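Local coordinates for protein glycoside hydrolase family 31 (Trueperella pyogenes, PDB 5I0G) that degrades cycloalternan, a cyclic alpha-glucan, acting as a family 31 glycoside hydrolase that probably cleaves alpha-glucosidic linkages in a TIM-barrel active site, at residues G296-G301 and I587-S592; W560-F565 and R577-A582; N302-Q307 and S325-E330. The protein carries 1 engineered substitution. One frame throughout, in Å; residues are numbered along the deposited sequence.

Contact 1 (G296-G301 and I587-S592). With GLC (alpha-D-glucopyranose), chain B.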
# COMPACT_ATOMS: atom_id res chain seq x y z
N GLY A 296 -9.36 20.74 3.50
CA GLY A 296 -9.58 21.45 2.25
C GLY A 296 -9.11 20.66 1.03
O GLY A 296 -8.66 19.51 1.14
N LEU A 297 -9.23 21.27 -0.14
CA LEU A 297 -8.80 20.62 -1.37
C LEU A 297 -7.26 20.57 -1.43
O LEU A 297 -6.59 21.59 -1.23
CB LEU A 297 -9.37 21.36 -2.59
CG LEU A 297 -8.96 20.80 -3.96
CD1 LEU A 297 -9.51 19.40 -4.16
CD2 LEU A 297 -9.45 21.74 -5.05
N TRP A 298 -6.73 19.37 -1.71
CA TRP A 298 -5.29 19.17 -1.98
C TRP A 298 -5.07 19.19 -3.48
O TRP A 298 -5.73 18.43 -4.20
CB TRP A 298 -4.81 17.81 -1.47
CG TRP A 298 -4.78 17.62 0.02
CD1 TRP A 298 -5.75 17.97 0.92
CD2 TRP A 298 -3.74 17.00 0.78
NE1 TRP A 298 -5.37 17.62 2.19
CE2 TRP A 298 -4.14 17.02 2.14
CE3 TRP A 298 -2.50 16.43 0.44
CZ2 TRP A 298 -3.35 16.49 3.17
CZ3 TRP A 298 -1.71 15.89 1.48
CH2 TRP A 298 -2.14 15.94 2.82
N ALA A 299 -4.13 20.01 -3.95
CA ALA A 299 -3.75 20.09 -5.37
C ALA A 299 -2.41 19.41 -5.60
O ALA A 299 -1.47 19.64 -4.83
CB ALA A 299 -3.65 21.55 -5.79
N SER A 300 -2.31 18.60 -6.65
CA SER A 300 -1.07 17.89 -6.96
C SER A 300 -0.92 17.60 -8.45
O SER A 300 -1.90 17.39 -9.17
CB SER A 300 -1.00 16.57 -6.16
OG SER A 300 0.19 15.83 -6.44
N GLY A 301 0.32 17.55 -8.89
CA GLY A 301 0.63 17.15 -10.26
C GLY A 301 2.13 16.97 -10.44
O GLY A 301 2.91 17.90 -10.20
N ILE A 587 -10.04 12.70 2.86
CA ILE A 587 -9.04 13.55 2.17
C ILE A 587 -9.41 13.67 0.69
O ILE A 587 -9.50 12.66 -0.00
CB ILE A 587 -7.61 13.00 2.31
CG1 ILE A 587 -7.23 12.83 3.78
CG2 ILE A 587 -6.59 13.88 1.57
CD1 ILE A 587 -7.26 14.09 4.60
N MET A 588 -9.63 14.91 0.26
CA MET A 588 -10.05 15.28 -1.10
C MET A 588 -8.84 15.81 -1.84
O MET A 588 -8.27 16.84 -1.44
CB MET A 588 -11.12 16.36 -1.02
CG MET A 588 -11.70 16.80 -2.36
SD MET A 588 -12.75 18.25 -2.17
CE MET A 588 -13.45 18.35 -3.81
N GLN A 589 -8.48 15.13 -2.93
CA GLN A 589 -7.20 15.37 -3.62
C GLN A 589 -7.23 14.94 -5.08
O GLN A 589 -7.73 13.88 -5.37
CB GLN A 589 -6.06 14.63 -2.89
CG GLN A 589 -4.64 14.89 -3.42
CD GLN A 589 -3.92 13.67 -3.98
OE1 GLN A 589 -2.69 13.64 -3.98
NE2 GLN A 589 -4.65 12.66 -4.45
N TYR A 590 -6.68 15.77 -5.97
CA TYR A 590 -6.42 15.40 -7.36
C TYR A 590 -4.94 15.35 -7.63
O TYR A 590 -4.17 16.04 -6.98
CB TYR A 590 -7.12 16.34 -8.36
CG TYR A 590 -6.56 17.74 -8.51
CD1 TYR A 590 -5.47 17.99 -9.33
CD2 TYR A 590 -7.16 18.81 -7.86
CE1 TYR A 590 -4.98 19.28 -9.49
CE2 TYR A 590 -6.69 20.11 -8.03
CZ TYR A 590 -5.58 20.33 -8.84
OH TYR A 590 -5.09 21.62 -8.99
N HIS A 591 -4.56 14.54 -8.62
CA HIS A 591 -3.17 14.20 -8.86
C HIS A 591 -2.98 13.71 -10.31
O HIS A 591 -3.93 13.27 -10.93
CB HIS A 591 -2.76 13.11 -7.86
CG HIS A 591 -1.32 12.70 -7.95
ND1 HIS A 591 -0.29 13.62 -8.11
CD2 HIS A 591 -0.73 11.48 -7.87
CE1 HIS A 591 0.85 12.97 -8.18
NE2 HIS A 591 0.62 11.68 -8.02
N SER A 592 -1.76 13.83 -10.84
CA SER A 592 -1.46 13.38 -12.19
C SER A 592 -0.02 12.85 -12.29
O SER A 592 0.90 13.41 -11.71
CB SER A 592 -1.64 14.54 -13.20
OG SER A 592 -0.75 15.61 -12.91
C1 GLC B . 4.54 6.66 -7.57
C2 GLC B . 3.24 7.13 -6.92
C3 GLC B . 2.71 8.38 -7.61
C4 GLC B . 3.78 9.46 -7.74
C5 GLC B . 5.04 8.88 -8.35
C6 GLC B . 6.17 9.89 -8.35
O2 GLC B . 2.23 6.11 -6.99
O3 GLC B . 1.60 8.93 -6.90
O4 GLC B . 3.28 10.49 -8.60
O5 GLC B . 5.48 7.73 -7.62
O6 GLC B . 7.15 9.40 -9.26
O HOH W 1 -9.34 17.14 2.30
O HOH W 2 -2.69 17.40 -11.91
O HOH W 3 -0.01 14.03 -4.00

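Contact 2 (W560-F565 and R577-A582). With GLC (alpha-D-glucopyranose), chain B.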
# COMPACT_ATOMS: atom_id res chain seq x y z
N TRP A 560 -7.84 9.53 -2.08
CA TRP A 560 -7.45 8.88 -3.32
C TRP A 560 -7.21 9.95 -4.37
O TRP A 560 -7.62 11.10 -4.18
CB TRP A 560 -8.56 7.89 -3.74
CG TRP A 560 -9.89 8.53 -4.11
CD1 TRP A 560 -10.68 9.34 -3.32
CD2 TRP A 560 -10.59 8.40 -5.36
NE1 TRP A 560 -11.81 9.73 -4.02
CE2 TRP A 560 -11.78 9.16 -5.26
CE3 TRP A 560 -10.33 7.70 -6.55
CZ2 TRP A 560 -12.72 9.23 -6.32
CZ3 TRP A 560 -11.25 7.78 -7.61
CH2 TRP A 560 -12.45 8.54 -7.48
N ASP A 561 -6.53 9.57 -5.45
CA ASP A 561 -6.34 10.42 -6.62
C ASP A 561 -7.66 10.46 -7.37
O ASP A 561 -7.98 9.51 -8.12
CB ASP A 561 -5.26 9.86 -7.56
CG ASP A 561 -3.91 9.72 -6.90
OD1 ASP A 561 -3.65 10.41 -5.88
OD2 ASP A 561 -3.11 8.88 -7.40
N LEU A 562 -8.44 11.51 -7.15
CA LEU A 562 -9.79 11.53 -7.67
C LEU A 562 -9.79 11.45 -9.21
O LEU A 562 -9.00 12.12 -9.87
CB LEU A 562 -10.58 12.75 -7.15
CG LEU A 562 -10.26 14.14 -7.67
CD1 LEU A 562 -11.03 14.48 -8.94
CD2 LEU A 562 -10.61 15.16 -6.60
N ALA A 563 -10.65 10.57 -9.73
CA ALA A 563 -10.80 10.25 -11.15
C ALA A 563 -9.58 9.54 -11.79
O ALA A 563 -9.52 9.42 -13.01
CB ALA A 563 -11.18 11.50 -11.93
N GLY A 564 -8.63 9.07 -10.98
CA GLY A 564 -7.39 8.47 -11.50
C GLY A 564 -6.33 9.48 -11.90
O GLY A 564 -6.63 10.59 -12.41
N PHE A 565 -5.07 9.08 -11.68
CA PHE A 565 -3.89 9.90 -11.98
C PHE A 565 -3.13 9.46 -13.24
O PHE A 565 -2.34 10.25 -13.77
CB PHE A 565 -2.96 9.98 -10.72
CG PHE A 565 -1.74 9.07 -10.73
CD1 PHE A 565 -1.84 7.69 -10.92
CD2 PHE A 565 -0.47 9.61 -10.50
CE1 PHE A 565 -0.71 6.88 -10.92
CE2 PHE A 565 0.67 8.81 -10.49
CZ PHE A 565 0.56 7.44 -10.71
N ARG A 577 -18.33 13.01 -11.54
CA ARG A 577 -18.83 12.07 -10.53
C ARG A 577 -17.79 11.84 -9.44
O ARG A 577 -18.15 11.72 -8.27
CB ARG A 577 -19.24 10.74 -11.12
CG ARG A 577 -20.40 10.77 -12.11
CD ARG A 577 -21.62 11.47 -11.57
NE ARG A 577 -22.80 11.21 -12.40
CZ ARG A 577 -23.97 11.82 -12.28
NH1 ARG A 577 -24.16 12.73 -11.34
NH2 ARG A 577 -24.97 11.49 -13.10
N ALA A 578 -16.52 11.77 -9.84
CA ALA A 578 -15.43 11.50 -8.89
C ALA A 578 -15.13 12.70 -8.01
O ALA A 578 -14.82 12.53 -6.84
CB ALA A 578 -14.17 11.06 -9.62
N PHE A 579 -15.20 13.91 -8.59
CA PHE A 579 -14.96 15.14 -7.83
C PHE A 579 -16.05 15.33 -6.76
O PHE A 579 -15.76 15.72 -5.64
CB PHE A 579 -14.91 16.36 -8.75
CG PHE A 579 -14.24 17.56 -8.16
CD1 PHE A 579 -14.94 18.41 -7.30
CD2 PHE A 579 -12.92 17.89 -8.50
CE1 PHE A 579 -14.33 19.55 -6.78
CE2 PHE A 579 -12.31 19.02 -7.97
CZ PHE A 579 -13.02 19.85 -7.12
N ALA A 580 -17.30 15.02 -7.13
CA ALA A 580 -18.42 15.06 -6.20
C ALA A 580 -18.25 14.08 -5.06
O ALA A 580 -18.49 14.41 -3.91
CB ALA A 580 -19.73 14.76 -6.94
N ALA A 581 -17.85 12.85 -5.40
CA ALA A 581 -17.58 11.78 -4.43
C ALA A 581 -16.45 12.16 -3.48
O ALA A 581 -16.58 11.99 -2.26
CB ALA A 581 -17.25 10.49 -5.15
N ALA A 582 -15.36 12.69 -4.04
CA ALA A 582 -14.19 13.09 -3.24
C ALA A 582 -14.53 14.19 -2.24
O ALA A 582 -13.94 14.26 -1.16
CB ALA A 582 -13.05 13.51 -4.15
C1 GLC B . 4.54 6.66 -7.57
C2 GLC B . 3.24 7.13 -6.92
C3 GLC B . 2.71 8.38 -7.61
C4 GLC B . 3.78 9.46 -7.74
C5 GLC B . 5.04 8.88 -8.35
C6 GLC B . 6.17 9.89 -8.35
O2 GLC B . 2.23 6.11 -6.99
O3 GLC B . 1.60 8.93 -6.90
O4 GLC B . 3.28 10.49 -8.60
O5 GLC B . 5.48 7.73 -7.62
O6 GLC B . 7.15 9.40 -9.26

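Contact 3 (N302-Q307 and S325-E330). With GLC (alpha-D-glucopyranose), chain C; GLC (alpha-D-glucopyranose), chain B.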
# COMPACT_ATOMS: atom_id res chain seq x y z
N ASN A 302 2.53 15.78 -10.87
CA ASN A 302 3.94 15.49 -11.00
C ASN A 302 4.70 16.42 -11.95
O ASN A 302 5.88 16.69 -11.73
CB ASN A 302 4.18 14.03 -11.38
CG ASN A 302 5.63 13.63 -11.25
OD1 ASN A 302 6.36 13.65 -12.23
ND2 ASN A 302 6.07 13.33 -10.02
N GLU A 303 4.03 16.96 -12.97
CA GLU A 303 4.71 17.84 -13.93
C GLU A 303 4.83 19.32 -13.49
O GLU A 303 5.29 20.18 -14.25
CB GLU A 303 4.10 17.67 -15.31
CG GLU A 303 4.31 16.25 -15.81
CD GLU A 303 4.00 16.06 -17.27
OE1 GLU A 303 4.49 15.08 -17.86
OE2 GLU A 303 3.29 16.90 -17.84
N TRP A 304 4.42 19.61 -12.25
CA TRP A 304 4.68 20.90 -11.63
C TRP A 304 6.08 20.85 -10.99
O TRP A 304 6.23 20.70 -9.78
CB TRP A 304 3.62 21.23 -10.58
CG TRP A 304 2.20 21.22 -11.10
CD1 TRP A 304 1.78 21.21 -12.40
CD2 TRP A 304 1.01 21.22 -10.30
NE1 TRP A 304 0.41 21.19 -12.46
CE2 TRP A 304 -0.09 21.18 -11.18
CE3 TRP A 304 0.78 21.24 -8.92
CZ2 TRP A 304 -1.40 21.19 -10.74
CZ3 TRP A 304 -0.53 21.23 -8.47
CH2 TRP A 304 -1.61 21.21 -9.39
N ASN A 305 7.10 20.99 -11.84
CA ASN A 305 8.48 20.79 -11.43
C ASN A 305 9.34 22.05 -11.43
O ASN A 305 10.56 21.95 -11.40
CB ASN A 305 9.13 19.68 -12.28
CG ASN A 305 9.49 20.14 -13.69
OD1 ASN A 305 8.86 21.04 -14.28
ND2 ASN A 305 10.53 19.51 -14.26
N THR A 306 8.70 23.22 -11.51
CA THR A 306 9.36 24.50 -11.26
C THR A 306 8.47 25.35 -10.37
O THR A 306 7.27 25.12 -10.25
CB THR A 306 9.62 25.29 -12.57
OG1 THR A 306 8.39 25.73 -13.13
CG2 THR A 306 10.38 24.45 -13.61
N GLN A 307 9.07 26.36 -9.76
CA GLN A 307 8.35 27.33 -8.93
C GLN A 307 7.27 28.01 -9.76
O GLN A 307 6.14 28.19 -9.31
CB GLN A 307 9.33 28.35 -8.39
CG GLN A 307 8.81 29.24 -7.27
CD GLN A 307 9.92 29.89 -6.46
OE1 GLN A 307 11.02 29.35 -6.32
NE2 GLN A 307 9.62 31.03 -5.87
N SER A 325 -6.27 24.12 0.07
CA SER A 325 -5.62 24.13 1.38
C SER A 325 -4.19 23.62 1.36
O SER A 325 -3.42 23.96 2.25
CB SER A 325 -6.39 23.26 2.34
OG SER A 325 -7.52 23.97 2.74
N VAL A 326 -3.89 22.74 0.40
CA VAL A 326 -2.63 22.03 0.36
C VAL A 326 -2.13 21.90 -1.08
O VAL A 326 -2.91 21.59 -2.00
CB VAL A 326 -2.78 20.62 1.01
CG1 VAL A 326 -1.47 19.83 0.97
CG2 VAL A 326 -3.27 20.73 2.45
N VAL A 327 -0.83 22.14 -1.29
CA VAL A 327 -0.19 21.80 -2.56
C VAL A 327 0.87 20.74 -2.29
O VAL A 327 1.71 20.90 -1.39
CB VAL A 327 0.36 23.03 -3.34
CG1 VAL A 327 1.36 23.84 -2.55
CG2 VAL A 327 0.97 22.60 -4.68
N VAL A 328 0.80 19.64 -3.04
CA VAL A 328 1.84 18.60 -2.97
C VAL A 328 2.77 18.91 -4.13
O VAL A 328 2.31 19.13 -5.25
CB VAL A 328 1.27 17.17 -3.09
CG1 VAL A 328 2.39 16.13 -3.02
CG2 VAL A 328 0.22 16.90 -2.01
N ILE A 329 4.06 18.99 -3.84
CA ILE A 329 5.10 19.10 -4.87
C ILE A 329 5.94 17.82 -4.87
O ILE A 329 6.65 17.54 -3.89
CB ILE A 329 6.02 20.32 -4.64
CG1 ILE A 329 5.19 21.58 -4.37
CG2 ILE A 329 6.93 20.52 -5.85
CD1 ILE A 329 6.01 22.83 -4.13
N GLU A 330 5.89 17.08 -5.98
CA GLU A 330 6.64 15.83 -6.15
C GLU A 330 7.97 16.01 -6.83
O GLU A 330 9.00 15.54 -6.32
CB GLU A 330 5.81 14.82 -6.93
CG GLU A 330 4.57 14.37 -6.19
CD GLU A 330 3.99 13.11 -6.77
OE1 GLU A 330 4.20 12.85 -7.98
OE2 GLU A 330 3.35 12.37 -6.00
C1 GLC C . 7.56 10.40 -10.22
C2 GLC C . 8.52 9.74 -11.18
C3 GLC C . 9.81 9.36 -10.47
C4 GLC C . 10.43 10.58 -9.80
C5 GLC C . 9.39 11.26 -8.90
C6 GLC C . 9.86 12.59 -8.32
O2 GLC C . 7.90 8.56 -11.69
O3 GLC C . 10.72 8.82 -11.44
O4 GLC C . 11.58 10.16 -9.05
O5 GLC C . 8.19 11.54 -9.63
O6 GLC C . 9.86 13.59 -9.35
C1 GLC B . 4.54 6.66 -7.57
C2 GLC B . 3.24 7.13 -6.92
C3 GLC B . 2.71 8.38 -7.61
C4 GLC B . 3.78 9.46 -7.74
C5 GLC B . 5.04 8.88 -8.35
C6 GLC B . 6.17 9.89 -8.35
O2 GLC B . 2.23 6.11 -6.99
O3 GLC B . 1.60 8.93 -6.90
O4 GLC B . 3.28 10.49 -8.60
O5 GLC B . 5.48 7.73 -7.62
O6 GLC B . 7.15 9.40 -9.26
O HOH W 4 5.42 18.22 -8.56

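Contact 1 (G296-G301 and I587-S592)
W298 and Q589 pair in parallel where the first strand of the TIM barrel, 298-300, meets the last, 587-590, and so close the barrel. The evidence is a nearly straight backbone bond, W298 N to M588 O at 3.0 Å with 167° at the hydrogen; the next bond, Y590 N to W298 O, is weak.

Packing is dense around the rings. I587 CG2 sits over one face of the W298 indole, 4.0 Å from the centroid of its five-membered ring, a CH-pi contact. On the opposite face of the sheet, the Y590 ring receives A299 CA over its face, and A299 CB lies 3.5 Å from Y590 OH. That ring lies back across the neighbouring strand because CG stands between backbone N and carbonyl carbon (chi1 72°); its hydroxyl bonds H317.

Toward the sugar end the strands are joined more loosely, with waters bridging side chains and backbone, as one also does between G296 O and M588 N at the other end. One water joins S300 OG to Q589 OE1, whose NE2 is hydrogen-bonded to D561 OD1; another joins S300 O to S592 OG. H591 therefore binds the sugar through NE2, which donates to O4 of the chain B glucose at 3.0 Å and is also hydrogen-bonded to O3 at 3.1 Å, while ND1 is held only weakly by S300 OG, 2.8 Å away at a bent 118°.

Contact 2 (W560-F565 and R577-A582)
The beta-alpha-beta unit of the TIM barrel made by strand 558-561, helix 572-582 and strand 587-590 brings W560, L562 and A563 against A578, F579 and A582. A type II turn from D561 to G564 carries the chain off the end of the strand, as the G564 N to D561 O bond of 3.0 Å attests, and sets L562 and A563 beside the helix. No hydrogen bond crosses the interface; side-chain packing, largely between apolar carbons, makes it.

A578 and A582, one helical turn apart, present their methyls to the turn. A578 CB is 3.7 Å from W560 CH2, at the far end of the indole, and 3.8 Å from A563 CB, so one methyl is lodged between the tryptophan and the turn. The indole is held from another side within its own segment, where L562 CA lies over the centre of one ring face.

L562 CG stands between backbone N and carbonyl carbon (chi1 72°), and the branches part: CD1 approaches F579 CD2 at 3.9 Å, while CD2 meets A582 CB at 3.8 Å. F579 continues the apolar layer toward helix 617-631, through A622, Y625 and T626.

Farther along the loop F565 belongs to the glycan pocket, its CE2 lying 3.6 Å from C3 of the chain B glucose. Back at the helix, W560 NE1 is buried without a polar partner, its neighbour being the methyl A582 CB at 4.0 Å.

Contact 3 (N302-Q307 and S325-E330)
N302 leans across to E330, and its side chain can be traced outward atom by atom. CB already lies 3.6 Å from E330 OE1. CG, anti to the backbone N (chi1 -169°), carries the amide between protein and sugar. OD1 stays back at 3.8 Å from O5 of the chain C glucose, since it is ND2 that faces the sugar. At the tip, ND2 makes two hydrogen bonds: one to E330 OE1 at 2.8 Å with 164° at the hydrogen, the other to O5 of the chain C glucose, also 2.8 Å but more bent. The carboxylate oxygen is met on its anti side, slightly out of plane, and the amide and carboxylate planes stand 77° apart.

Both residues lie at the sugar-binding end of a TIM barrel: N302 follows strand 298-300 and E330 follows strand 326-329, its neighbour in the sheet. E330 OE1 also accepts from O4 of the chain B glucose at 2.6 Å, so one oxygen is gripped by two donors, while OE2 forms a salt bridge with K465.

Deeper in, the contact is apolar and thinner. The edge of the W304 indole meets V327 CG2, 4.3 Å from CZ3, while the indole nitrogen bonds D603. I329 CG2 rests 4.0 Å from W304 O; a water accepts from E330 N and also lies within reach of that carbonyl oxygen.

From the N terminus, strand 298-300 opens the barrel and the loop 302-307 follows it. After helix 307-319 the chain returns as 325-330, and contact 3 closes this short loop, 18 residues apart at its nearest ends. Strand 558-561 comes much later; contact 2 closes a second short loop onto helix 572-582, in series with the first. Contact 1 then joins 587-592 back to 296-301, 286 residues apart, enclosing both others. Contact 1 touches each neighbour through backbone bonds, A299 N to V326 O and L562 N to Q589 O, whereas contacts 2 and 3 stay about 6 Å apart at their nearest atoms. All three reach the chain B glucose.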